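Local coordinates for protein ribonuclease J (Methanolobus psychrophilus R15, PDB 5HAB) that degrades RNA as an archaeal exoribonuclease of the metallo-beta-lactamase, beta-CASP family, probably using zinc at its active site, at residues F197-T202 against P209-L214; Q279-Q282 against I287-L290; A333-Y338 against T367-I372; E414-L419 against I442-D447. The protein carries 1 engineered substitution. All blocks are in the same frame, centred on the assembly; numbering follows the deposited sequence.

In the fold
The four contacts fall into two distant groups. Contacts 1 and 4 lie in the metallo-beta-lactamase part of the chain and touch each other. There Phe197 packs on Leu419, and both contacts reach the second subunit. Contacts 2 and 3 share the parallel six-stranded sheet of the beta-CASP domain and meet where Ile287 pairs with Lys337. All four are largely buried, although Asp447 in contact 4 is exposed. Their chemistry differs. Contact 1 is built on aromatic rings. Contact 2 sets an alanine and a glutamine of a helix against a strand proline. Contact 3 is a single salt bridge between a 3-10 turn and the loop before a strand. Contact 4 joins two helices through methionine and tryptophan.

Contact 1 of 4, residues F197-T202 against P209-L214; sequences FKFDRT and PDFDRL
This is a buried aromatic contact between the loop after strand 189-194 and the start of helix 211-220, in the metallo-beta-lactamase fold. Phe199 and Phe211 form a T-shaped (edge-to-face) pair. The ring centroids are 5.3 Å apart and the planes stand at 70°. Phe211 supplies the edge: its CE1 lies over the centre of the Phe199 ring, 4.1 Å from Phe199 CG. Leu214 CD1 adds a looser apolar touch at the Phe199 ring. Met422 of helix 413-423 packs against Phe199, Phe211 and Leu214 alike, so that helix helps to cover the cluster. The extended side chain of Arg201 crosses Phe211 at about a right angle. Its guanidinium presents a face to Phe211 CZ, with Arg201 NH2 at 4.0 Å from that atom. The two planes are 23° apart. Glu256 of the second subunit also packs on Phe211. Asp210 is the N-cap of the helix and accepts from Arg213 N through OD1, which is met from above the carboxylate plane. On the other segment Asp200 OD1 accepts from Thr202 N in an Asx turn and also bonds Ser240. Pro209 CB lies over one face of Phe211, while Pro209 CD meets Asp200 O at 3.1 Å.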
loop_
_atom_site.group_PDB
_atom_site.type_symbol
_atom_site.label_atom_id
_atom_site.label_comp_id
_atom_site.label_asym_id
_atom_site.label_seq_id
_atom_site.Cartn_x
_atom_site.Cartn_y
_atom_site.Cartn_z
ATOM N N PHE B 197 14.071 22.304 5.148
ATOM C CA PHE B 197 14.579 22.481 6.493
ATOM C C PHE B 197 14.022 21.464 7.465
ATOM O O PHE B 197 13.058 20.753 7.186
ATOM C CB PHE B 197 14.243 23.869 7.013
ATOM C CG PHE B 197 12.873 23.964 7.613
ATOM C CD1 PHE B 197 11.764 24.130 6.802
ATOM C CD2 PHE B 197 12.689 23.875 8.988
ATOM C CE1 PHE B 197 10.500 24.212 7.349
ATOM C CE2 PHE B 197 11.427 23.955 9.535
ATOM C CZ PHE B 197 10.333 24.123 8.716
ATOM N N LYS B 198 14.597 21.491 8.653
ATOM C CA LYS B 198 14.289 20.546 9.693
ATOM C C LYS B 198 14.755 21.138 11.014
ATOM O O LYS B 198 15.860 21.670 11.106
ATOM C CB LYS B 198 14.974 19.215 9.382
ATOM C CG LYS B 198 15.475 18.437 10.563
ATOM C CD LYS B 198 16.303 17.266 10.076
ATOM C CE LYS B 198 16.597 16.300 11.201
ATOM N NZ LYS B 198 17.133 15.025 10.675
ATOM N N PHE B 199 13.896 21.097 12.022
ATOM C CA PHE B 199 14.335 21.422 13.365
ATOM C C PHE B 199 15.176 20.250 13.870
ATOM O O PHE B 199 14.739 19.099 13.824
ATOM C CB PHE B 199 13.143 21.676 14.291
ATOM C CG PHE B 199 12.390 22.939 13.984
ATOM C CD1 PHE B 199 12.989 23.963 13.274
ATOM C CD2 PHE B 199 11.083 23.101 14.409
ATOM C CE1 PHE B 199 12.299 25.128 12.993
ATOM C CE2 PHE B 199 10.385 24.264 14.130
ATOM C CZ PHE B 199 10.994 25.278 13.423
ATOM N N ASP B 200 16.381 20.535 14.345
ATOM C CA ASP B 200 17.235 19.495 14.909
ATOM C C ASP B 200 17.952 20.062 16.126
ATOM O O ASP B 200 18.842 20.898 16.003
ATOM C CB ASP B 200 18.242 18.971 13.881
ATOM C CG ASP B 200 18.903 17.674 14.324
ATOM O OD1 ASP B 200 18.946 17.418 15.545
ATOM O OD2 ASP B 200 19.373 16.908 13.456
ATOM N N ARG B 201 17.561 19.581 17.298
ATOM C CA ARG B 201 18.031 20.126 18.564
ATOM C C ARG B 201 19.321 19.480 19.028
ATOM O O ARG B 201 19.955 19.950 19.969
ATOM C CB ARG B 201 16.933 19.931 19.597
ATOM C CG ARG B 201 15.690 20.700 19.185
ATOM C CD ARG B 201 14.470 20.380 20.039
ATOM N NE ARG B 201 13.296 21.185 19.671
ATOM C CZ ARG B 201 12.541 20.939 18.604
ATOM N NH1 ARG B 201 12.862 19.940 17.799
ATOM N NH2 ARG B 201 11.496 21.704 18.322
ATOM N N THR B 202 19.720 18.416 18.338
ATOM C CA THR B 202 20.997 17.759 18.591
ATOM C C THR B 202 21.694 17.428 17.271
ATOM O O THR B 202 21.894 16.257 16.950
ATOM C CB THR B 202 20.825 16.461 19.428
ATOM O OG1 THR B 202 20.002 15.526 18.719
ATOM C CG2 THR B 202 20.182 16.759 20.779
ATOM N N PRO B 209 19.091 25.344 15.833
ATOM C CA PRO B 209 18.259 26.341 15.150
ATOM C C PRO B 209 17.983 27.572 16.006
ATOM O O PRO B 209 17.945 27.486 17.234
ATOM C CB PRO B 209 16.955 25.582 14.864
ATOM C CG PRO B 209 17.024 24.331 15.683
ATOM C CD PRO B 209 18.465 24.015 15.845
ATOM N N ASP B 210 17.804 28.709 15.344
ATOM C CA ASP B 210 17.715 29.990 16.024
ATOM C C ASP B 210 16.286 30.298 16.447
ATOM O O ASP B 210 15.657 31.196 15.893
ATOM C CB ASP B 210 18.248 31.099 15.118
ATOM C CG ASP B 210 18.712 32.316 15.896
ATOM O OD1 ASP B 210 18.335 32.454 17.081
ATOM O OD2 ASP B 210 19.449 33.139 15.317
ATOM N N PHE B 211 15.784 29.568 17.437
ATOM C CA PHE B 211 14.406 29.740 17.884
ATOM C C PHE B 211 14.154 31.151 18.411
ATOM O O PHE B 211 13.082 31.718 18.200
ATOM C CB PHE B 211 14.065 28.707 18.957
ATOM C CG PHE B 211 14.099 27.287 18.461
ATOM C CD1 PHE B 211 13.155 26.834 17.554
ATOM C CD2 PHE B 211 15.069 26.404 18.906
ATOM C CE1 PHE B 211 13.179 25.531 17.094
ATOM C CE2 PHE B 211 15.096 25.097 18.452
ATOM C CZ PHE B 211 14.149 24.660 17.544
ATOM N N ASP B 212 15.154 31.706 19.088
ATOM C CA ASP B 212 15.085 33.061 19.625
ATOM C C ASP B 212 14.798 34.078 18.527
ATOM O O ASP B 212 13.895 34.911 18.652
ATOM C CB ASP B 212 16.390 33.416 20.333
ATOM C CG ASP B 212 16.585 32.637 21.615
ATOM O OD1 ASP B 212 15.587 32.100 22.144
ATOM O OD2 ASP B 212 17.738 32.552 22.087
ATOM N N ARG B 213 15.580 34.010 17.454
ATOM C CA ARG B 213 15.418 34.931 16.342
ATOM C C ARG B 213 14.071 34.721 15.667
ATOM O O ARG B 213 13.440 35.683 15.236
ATOM C CB ARG B 213 16.552 34.773 15.328
ATOM C CG ARG B 213 16.496 35.773 14.183
ATOM C CD ARG B 213 16.473 37.200 14.712
ATOM N NE ARG B 213 16.298 38.177 13.643
ATOM C CZ ARG B 213 15.543 39.265 13.749
ATOM N NH1 ARG B 213 14.889 39.514 14.875
ATOM N NH2 ARG B 213 15.436 40.102 12.725
ATOM N N LEU B 214 13.625 33.470 15.587
ATOM C CA LEU B 214 12.325 33.173 14.995
ATOM C C LEU B 214 11.220 33.855 15.793
ATOM O O LEU B 214 10.311 34.467 15.220
ATOM C CB LEU B 214 12.077 31.662 14.933
ATOM C CG LEU B 214 13.020 30.816 14.069
ATOM C CD1 LEU B 214 12.627 29.342 14.112
ATOM C CD2 LEU B 214 13.059 31.321 12.640
#

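Contact 2 of 4, residues Q279-Q282 against I287-L290; sequences QFAQ and IPVL
Ala281 sets its methyl group against the ring of Pro288, with Ala281 CB 3.7 Å from Pro288 CB. The same methyl also reaches Pro288 CG and CD, each at the longer distance of 4.1 Å. Both CB atoms point into the interface, and the two residues have the closest CA atoms across it. Gln282, the next residue, reaches the same ring at its CD and CG. Its side chain crosses the proline at about a right angle and brings the amide nitrogen NE2 to 3.2 Å from Pro288 CD. This is packing of an amide on a CH2 group, with no hydrogen bond between the segments. The chain of Gln282 bends at chi2 (-59°), which turns the amide back toward the proline. Its OE1 has a weak hydrogen bond from Asn313. The contact belongs to an alpha/beta layer of the beta-CASP domain: helix 271-283 runs into a short turn, and strand 287-291 follows it into the parallel sheet. The strand sits between strands 315-317 and 338-342. Ala281 also touches Leu339 on the latter. From another face of the helix, Phe280 packs on helix 241-253, where its ring meets His245 with the planes at about 45°.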
loop_
_atom_site.group_PDB
_atom_site.type_symbol
_atom_site.label_atom_id
_atom_site.label_comp_id
_atom_site.label_asym_id
_atom_site.label_seq_id
_atom_site.Cartn_x
_atom_site.Cartn_y
_atom_site.Cartn_z
ATOM N N GLN B 279 34.390 8.879 10.912
ATOM C CA GLN B 279 34.695 8.694 12.333
ATOM C C GLN B 279 34.505 7.230 12.761
ATOM O O GLN B 279 35.336 6.665 13.480
ATOM C CB GLN B 279 33.840 9.611 13.206
ATOM C CG GLN B 279 34.175 11.086 13.063
ATOM C CD GLN B 279 33.310 11.969 13.947
ATOM O OE1 GLN B 279 32.202 11.590 14.333
ATOM N NE2 GLN B 279 33.818 13.153 14.278
ATOM N N PHE B 280 33.402 6.624 12.328
ATOM C CA PHE B 280 33.146 5.222 12.636
ATOM C C PHE B 280 34.216 4.318 12.039
ATOM O O PHE B 280 34.588 3.312 12.642
ATOM C CB PHE B 280 31.769 4.800 12.128
ATOM C CG PHE B 280 30.643 5.506 12.807
ATOM C CD1 PHE B 280 30.768 5.922 14.123
ATOM C CD2 PHE B 280 29.459 5.758 12.135
ATOM C CE1 PHE B 280 29.730 6.576 14.758
ATOM C CE2 PHE B 280 28.418 6.411 12.763
ATOM C CZ PHE B 280 28.554 6.823 14.074
ATOM N N ALA B 281 34.708 4.680 10.858
ATOM C CA ALA B 281 35.788 3.933 10.223
ATOM C C ALA B 281 37.031 3.999 11.099
ATOM O O ALA B 281 37.772 3.022 11.226
ATOM C CB ALA B 281 36.081 4.476 8.836
ATOM N N GLN B 282 37.256 5.164 11.701
ATOM C CA GLN B 282 38.379 5.329 12.616
ATOM C C GLN B 282 38.151 4.588 13.933
ATOM O O GLN B 282 39.104 4.303 14.653
ATOM C CB GLN B 282 38.654 6.815 12.873
ATOM C CG GLN B 282 39.150 7.579 11.641
ATOM C CD GLN B 282 40.452 7.028 11.058
ATOM O OE1 GLN B 282 41.531 7.554 11.328
ATOM N NE2 GLN B 282 40.351 5.980 10.245
ATOM N N ILE B 287 40.437 1.680 7.081
ATOM C CA ILE B 287 40.865 2.910 6.430
ATOM C C ILE B 287 39.717 3.486 5.615
ATOM O O ILE B 287 39.255 2.864 4.656
ATOM C CB ILE B 287 42.092 2.669 5.531
ATOM C CG1 ILE B 287 43.320 2.318 6.372
ATOM C CG2 ILE B 287 42.360 3.881 4.651
ATOM C CD1 ILE B 287 44.542 1.980 5.546
ATOM N N PRO B 288 39.254 4.685 5.994
ATOM C CA PRO B 288 38.158 5.337 5.274
ATOM C C PRO B 288 38.614 5.867 3.921
ATOM O O PRO B 288 39.405 6.805 3.859
ATOM C CB PRO B 288 37.750 6.476 6.214
ATOM C CG PRO B 288 38.974 6.767 7.007
ATOM C CD PRO B 288 39.689 5.458 7.169
ATOM N N VAL B 289 38.114 5.262 2.850
ATOM C CA VAL B 289 38.453 5.685 1.500
ATOM C C VAL B 289 37.199 6.155 0.759
ATOM O O VAL B 289 36.255 5.391 0.562
ATOM C CB VAL B 289 39.188 4.560 0.735
ATOM C CG1 VAL B 289 38.606 3.202 1.087
ATOM C CG2 VAL B 289 39.143 4.806 -0.766
ATOM N N LEU B 290 37.187 7.428 0.382
ATOM C CA LEU B 290 36.059 8.026 -0.326
ATOM C C LEU B 290 36.203 7.883 -1.842
ATOM O O LEU B 290 37.213 8.290 -2.412
ATOM C CB LEU B 290 35.930 9.504 0.053
ATOM C CG LEU B 290 35.179 9.898 1.331
ATOM C CD1 LEU B 290 35.606 9.079 2.537
ATOM C CD2 LEU B 290 35.404 11.372 1.611
#

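Contact 3 of 4, residues A333-Y338 against T367-I372; sequences AGKDKY and TGDRII
Lys335 and Asp369 join the two segments through one salt bridge. Lys335 NZ gives a hydrogen bond to Asp369 OD2 at 2.8 Å. The lysine meets that oxygen on its syn side, 16° out of the carboxylate plane. Asp369 OD1 is farther off, 3.7 Å from Lys335 NZ, so the carboxylate is gripped through one oxygen. The two side chains cross at about a right angle. Lys335 bends at chi3 (-86°), and this brings CE as well as NZ up to the carboxylate. Both residues are buried, and each charged group has further partners. Asp369 OD2 also accepts from the backbone N of Glu366, and Lys335 NZ also bonds the carbonyl O of Lys364. The loop just before segment 367-372 thus helps to fix the ion pair, which probably favours the charged forms of both groups.

Beyond this pair the two segments do not touch. The nearest CA atoms, Lys335 and Asp369, are 9.1 Å apart, and only 76 Å² is buried in all. Lys337 is on the solvent side. It makes no bond across the interface but curls back on its own segment, where Lys337 NZ bonds Ala333 O at 2.9 Å in the carbonyl plane. Lys335 to Lys337 form a short 3-10 turn. It lies in the loop that leads from helix 320-331 to strand 338-342, while Asp369 immediately precedes strand 370-374. Both strands belong to the parallel beta-CASP sheet, in which strand 262-266 runs between them.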
loop_
_atom_site.group_PDB
_atom_site.type_symbol
_atom_site.label_atom_id
_atom_site.label_comp_id
_atom_site.label_asym_id
_atom_site.label_seq_id
_atom_site.Cartn_x
_atom_site.Cartn_y
_atom_site.Cartn_z
ATOM N N ALA B 333 44.356 -6.542 -0.438
ATOM C CA ALA B 333 44.942 -6.272 0.871
ATOM C C ALA B 333 44.013 -6.732 1.984
ATOM O O ALA B 333 44.416 -6.829 3.145
ATOM C CB ALA B 333 45.252 -4.792 1.019
ATOM N N GLY B 334 42.767 -7.012 1.623
ATOM C CA GLY B 334 41.770 -7.423 2.591
ATOM C C GLY B 334 40.672 -6.390 2.740
ATOM O O GLY B 334 40.897 -5.303 3.275
ATOM N N LYS B 335 39.478 -6.736 2.266
ATOM C CA LYS B 335 38.317 -5.861 2.365
ATOM C C LYS B 335 38.021 -5.483 3.810
ATOM O O LYS B 335 37.450 -4.427 4.081
ATOM C CB LYS B 335 37.095 -6.539 1.747
ATOM C CG LYS B 335 37.265 -6.886 0.288
ATOM C CD LYS B 335 35.956 -7.333 -0.326
ATOM C CE LYS B 335 35.710 -8.811 -0.124
ATOM N NZ LYS B 335 34.732 -9.312 -1.128
ATOM N N ASP B 336 38.431 -6.352 4.732
ATOM C CA ASP B 336 38.225 -6.136 6.160
ATOM C C ASP B 336 39.058 -4.981 6.714
ATOM O O ASP B 336 38.902 -4.598 7.873
ATOM C CB ASP B 336 38.550 -7.414 6.934
ATOM C CG ASP B 336 40.000 -7.832 6.784
ATOM O OD1 ASP B 336 40.767 -7.678 7.759
ATOM O OD2 ASP B 336 40.380 -8.294 5.686
ATOM N N LYS B 337 39.944 -4.431 5.890
ATOM C CA LYS B 337 40.851 -3.384 6.345
ATOM C C LYS B 337 40.412 -2.010 5.846
ATOM O O LYS B 337 41.042 -0.998 6.156
ATOM C CB LYS B 337 42.280 -3.677 5.876
ATOM C CG LYS B 337 42.961 -4.830 6.601
ATOM C CD LYS B 337 44.375 -5.053 6.073
ATOM C CE LYS B 337 44.983 -6.343 6.608
ATOM N NZ LYS B 337 44.369 -7.555 5.988
ATOM N N TYR B 338 39.321 -1.975 5.087
ATOM C CA TYR B 338 38.865 -0.727 4.485
ATOM C C TYR B 338 37.372 -0.476 4.665
ATOM O O TYR B 338 36.576 -1.407 4.798
ATOM C CB TYR B 338 39.206 -0.711 2.993
ATOM C CG TYR B 338 40.688 -0.689 2.731
ATOM C CD1 TYR B 338 41.404 0.498 2.789
ATOM C CD2 TYR B 338 41.378 -1.859 2.443
ATOM C CE1 TYR B 338 42.765 0.522 2.559
ATOM C CE2 TYR B 338 42.737 -1.846 2.208
ATOM C CZ TYR B 338 43.426 -0.654 2.267
ATOM O OH TYR B 338 44.779 -0.640 2.037
ATOM N N THR B 367 29.806 -13.559 -0.992
ATOM C CA THR B 367 28.804 -13.888 0.021
ATOM C C THR B 367 29.183 -13.395 1.417
ATOM O O THR B 367 30.319 -13.558 1.863
ATOM C CB THR B 367 28.559 -15.412 0.070
ATOM O OG1 THR B 367 28.055 -15.853 -1.197
ATOM C CG2 THR B 367 27.547 -15.769 1.153
ATOM N N GLY B 368 28.227 -12.765 2.093
ATOM C CA GLY B 368 28.466 -12.248 3.426
ATOM C C GLY B 368 28.751 -10.760 3.456
ATOM O O GLY B 368 28.463 -10.099 4.452
ATOM N N ASP B 369 29.330 -10.240 2.372
ATOM C CA ASP B 369 29.673 -8.818 2.261
ATOM C C ASP B 369 28.484 -7.913 2.579
ATOM O O ASP B 369 27.352 -8.182 2.172
ATOM C CB ASP B 369 30.215 -8.501 0.864
ATOM C CG ASP B 369 31.651 -8.961 0.678
ATOM O OD1 ASP B 369 32.388 -9.018 1.686
ATOM O OD2 ASP B 369 32.047 -9.244 -0.474
ATOM N N ARG B 370 28.748 -6.848 3.325
ATOM C CA ARG B 370 27.684 -5.982 3.809
ATOM C C ARG B 370 27.669 -4.600 3.116
ATOM O O ARG B 370 28.654 -3.856 3.130
ATOM C CB ARG B 370 27.806 -5.861 5.335
ATOM C CG ARG B 370 27.370 -7.133 6.094
ATOM C CD ARG B 370 28.160 -7.305 7.392
ATOM N NE ARG B 370 28.384 -6.010 8.010
ATOM C CZ ARG B 370 27.694 -5.551 9.051
ATOM N NH1 ARG B 370 26.738 -6.298 9.604
ATOM N NH2 ARG B 370 27.963 -4.345 9.547
ATOM N N ILE B 371 26.543 -4.286 2.482
ATOM C CA ILE B 371 26.370 -3.004 1.805
ATOM C C ILE B 371 25.335 -2.155 2.530
ATOM O O ILE B 371 24.162 -2.521 2.620
ATOM C CB ILE B 371 26.014 -3.209 0.331
ATOM C CG1 ILE B 371 27.086 -4.093 -0.311
ATOM C CG2 ILE B 371 25.898 -1.870 -0.383
ATOM C CD1 ILE B 371 26.880 -4.369 -1.761
ATOM N N ILE B 372 25.788 -1.020 3.051
ATOM C CA ILE B 372 24.956 -0.153 3.866
ATOM C C ILE B 372 24.523 1.086 3.090
ATOM O O ILE B 372 25.332 1.969 2.794
ATOM C CB ILE B 372 25.691 0.258 5.155
ATOM C CG1 ILE B 372 26.017 -0.971 6.004
ATOM C CG2 ILE B 372 24.863 1.257 5.945
ATOM C CD1 ILE B 372 27.455 -1.416 5.898
#

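Contact 4 of 4, residues E414-L419 against I442-D447; sequences EDHWEL and IQMAED
The indole of Trp417 meets helix 435-447 with the edge of its six-membered ring. Near the ring plane lie two backbone oxygens, with Asp447 O 3.7 Å from Trp417 CH2 and Met444 O 4.1 Å from Trp417 CZ3. Asp447 CB adds a touch at CZ3. Met444 SD also comes to the edge, 80° off the ring normal and 4.1 Å from Trp417 CE3, a Met-aromatic contact. Trp417 holds CG anti to the backbone N (chi1 179°), which carries the ring across to the second helix. Arg400 of the second subunit makes a cation-pi contact with the same indole and a salt bridge with Glu414. The His416 ring meets Tyr441 edge-to-face. Met444 CE reaches the His416 side chain obliquely to that ring, with Met444 CE 3.6 Å from His416 CB. The methionine chain bends at chi2 and chi3, and its end lies between the helices. Their segments run in the same general sense, with axes 10.2 Å apart at closest approach and a signed crossing angle of -43°. This is helix-on-helix packing on the outer layer of the alpha-beta/beta-alpha metallo-beta-lactamase fold, where His416 and Leu419 also rest on strand 222-228.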
loop_
_atom_site.group_PDB
_atom_site.type_symbol
_atom_site.label_atom_id
_atom_site.label_comp_id
_atom_site.label_asym_id
_atom_site.label_seq_id
_atom_site.Cartn_x
_atom_site.Cartn_y
_atom_site.Cartn_z
ATOM N N GLU B 414 4.377 18.534 13.346
ATOM C CA GLU B 414 4.480 19.306 14.584
ATOM C C GLU B 414 5.615 20.329 14.533
ATOM O O GLU B 414 5.566 21.365 15.209
ATOM C CB GLU B 414 4.666 18.372 15.784
ATOM C CG GLU B 414 3.557 17.342 15.945
ATOM C CD GLU B 414 2.174 17.958 15.876
ATOM O OE1 GLU B 414 1.949 18.985 16.548
ATOM O OE2 GLU B 414 1.307 17.408 15.167
ATOM N N ASP B 415 6.636 20.034 13.736
ATOM C CA ASP B 415 7.689 21.008 13.471
ATOM C C ASP B 415 7.091 22.236 12.782
ATOM O O ASP B 415 7.388 23.379 13.145
ATOM C CB ASP B 415 8.789 20.387 12.613
ATOM C CG ASP B 415 9.434 19.192 13.282
ATOM O OD1 ASP B 415 9.897 19.337 14.430
ATOM O OD2 ASP B 415 9.469 18.102 12.667
ATOM N N HIS B 416 6.227 21.994 11.801
ATOM C CA HIS B 416 5.521 23.082 11.130
ATOM C C HIS B 416 4.583 23.804 12.077
ATOM O O HIS B 416 4.429 25.019 11.998
ATOM C CB HIS B 416 4.745 22.559 9.925
ATOM C CG HIS B 416 5.598 22.337 8.719
ATOM N ND1 HIS B 416 6.266 23.365 8.088
ATOM C CD2 HIS B 416 5.897 21.210 8.028
ATOM C CE1 HIS B 416 6.938 22.880 7.058
ATOM N NE2 HIS B 416 6.731 21.577 6.999
ATOM N N TRP B 417 3.960 23.047 12.973
ATOM C CA TRP B 417 3.078 23.605 13.993
ATOM C C TRP B 417 3.818 24.643 14.841
ATOM O O TRP B 417 3.373 25.790 14.995
ATOM C CB TRP B 417 2.531 22.474 14.869
ATOM C CG TRP B 417 1.622 22.905 15.966
ATOM C CD1 TRP B 417 1.947 23.086 17.276
ATOM C CD2 TRP B 417 0.220 23.172 15.858
ATOM N NE1 TRP B 417 0.837 23.467 17.991
ATOM C CE2 TRP B 417 -0.236 23.528 17.144
ATOM C CE3 TRP B 417 -0.690 23.155 14.799
ATOM C CZ2 TRP B 417 -1.563 23.861 17.398
ATOM C CZ3 TRP B 417 -2.009 23.486 15.054
ATOM C CH2 TRP B 417 -2.432 23.835 16.342
ATOM N N GLU B 418 4.971 24.243 15.365
ATOM C CA GLU B 418 5.755 25.129 16.215
ATOM C C GLU B 418 6.357 26.300 15.430
ATOM O O GLU B 418 6.437 27.418 15.945
ATOM C CB GLU B 418 6.846 24.333 16.932
ATOM C CG GLU B 418 6.267 23.290 17.888
ATOM C CD GLU B 418 7.254 22.834 18.943
ATOM O OE1 GLU B 418 6.846 22.060 19.836
ATOM O OE2 GLU B 418 8.431 23.255 18.888
ATOM N N LEU B 419 6.770 26.053 14.191
ATOM C CA LEU B 419 7.259 27.137 13.336
ATOM C C LEU B 419 6.167 28.192 13.163
ATOM O O LEU B 419 6.412 29.397 13.261
ATOM C CB LEU B 419 7.701 26.607 11.970
ATOM C CG LEU B 419 8.142 27.670 10.956
ATOM C CD1 LEU B 419 9.365 28.417 11.455
ATOM C CD2 LEU B 419 8.420 27.053 9.598
ATOM N N ILE B 442 -2.249 22.418 4.432
ATOM C CA ILE B 442 -3.431 23.257 4.573
ATOM C C ILE B 442 -4.259 22.800 5.761
ATOM O O ILE B 442 -4.730 23.627 6.543
ATOM C CB ILE B 442 -4.273 23.239 3.277
ATOM C CG1 ILE B 442 -3.636 24.126 2.204
ATOM C CG2 ILE B 442 -5.723 23.650 3.555
ATOM C CD1 ILE B 442 -4.210 23.911 0.825
ATOM N N GLN B 443 -4.433 21.487 5.905
ATOM C CA GLN B 443 -5.219 20.993 7.042
ATOM C C GLN B 443 -4.527 21.311 8.374
ATOM O O GLN B 443 -5.170 21.794 9.337
ATOM C CB GLN B 443 -5.486 19.493 6.901
ATOM C CG GLN B 443 -6.442 19.198 5.746
ATOM C CD GLN B 443 -6.741 17.726 5.565
ATOM O OE1 GLN B 443 -5.835 16.903 5.423
ATOM N NE2 GLN B 443 -8.027 17.386 5.564
ATOM N N MET B 444 -3.218 21.073 8.424
ATOM C CA MET B 444 -2.462 21.474 9.615
ATOM C C MET B 444 -2.618 22.975 9.943
ATOM O O MET B 444 -2.877 23.345 11.088
ATOM C CB MET B 444 -0.982 21.124 9.441
ATOM C CG MET B 444 -0.113 21.389 10.665
ATOM S SD MET B 444 0.418 23.112 10.849
ATOM C CE MET B 444 1.270 23.374 9.296
ATOM N N ALA B 445 -2.473 23.834 8.939
ATOM C CA ALA B 445 -2.520 25.279 9.150
ATOM C C ALA B 445 -3.908 25.730 9.583
ATOM O O ALA B 445 -4.043 26.647 10.395
ATOM C CB ALA B 445 -2.093 26.022 7.887
ATOM N N GLU B 446 -4.939 25.094 9.036
ATOM C CA GLU B 446 -6.302 25.369 9.482
ATOM C C GLU B 446 -6.446 25.032 10.960
ATOM O O GLU B 446 -7.071 25.787 11.707
ATOM C CB GLU B 446 -7.327 24.587 8.656
ATOM C CG GLU B 446 -7.469 25.073 7.219
ATOM C CD GLU B 446 -8.401 24.200 6.396
ATOM O OE1 GLU B 446 -9.035 24.721 5.457
ATOM O OE2 GLU B 446 -8.489 22.989 6.677
ATOM N N ASP B 447 -5.854 23.920 11.396
ATOM C CA ASP B 447 -5.858 23.624 12.835
ATOM C C ASP B 447 -5.174 24.741 13.630
ATOM O O ASP B 447 -5.528 24.995 14.775
ATOM C CB ASP B 447 -5.177 22.288 13.134
ATOM C CG ASP B 447 -5.998 21.101 12.686
ATOM O OD1 ASP B 447 -7.195 21.286 12.380
ATOM O OD2 ASP B 447 -5.442 19.981 12.642
#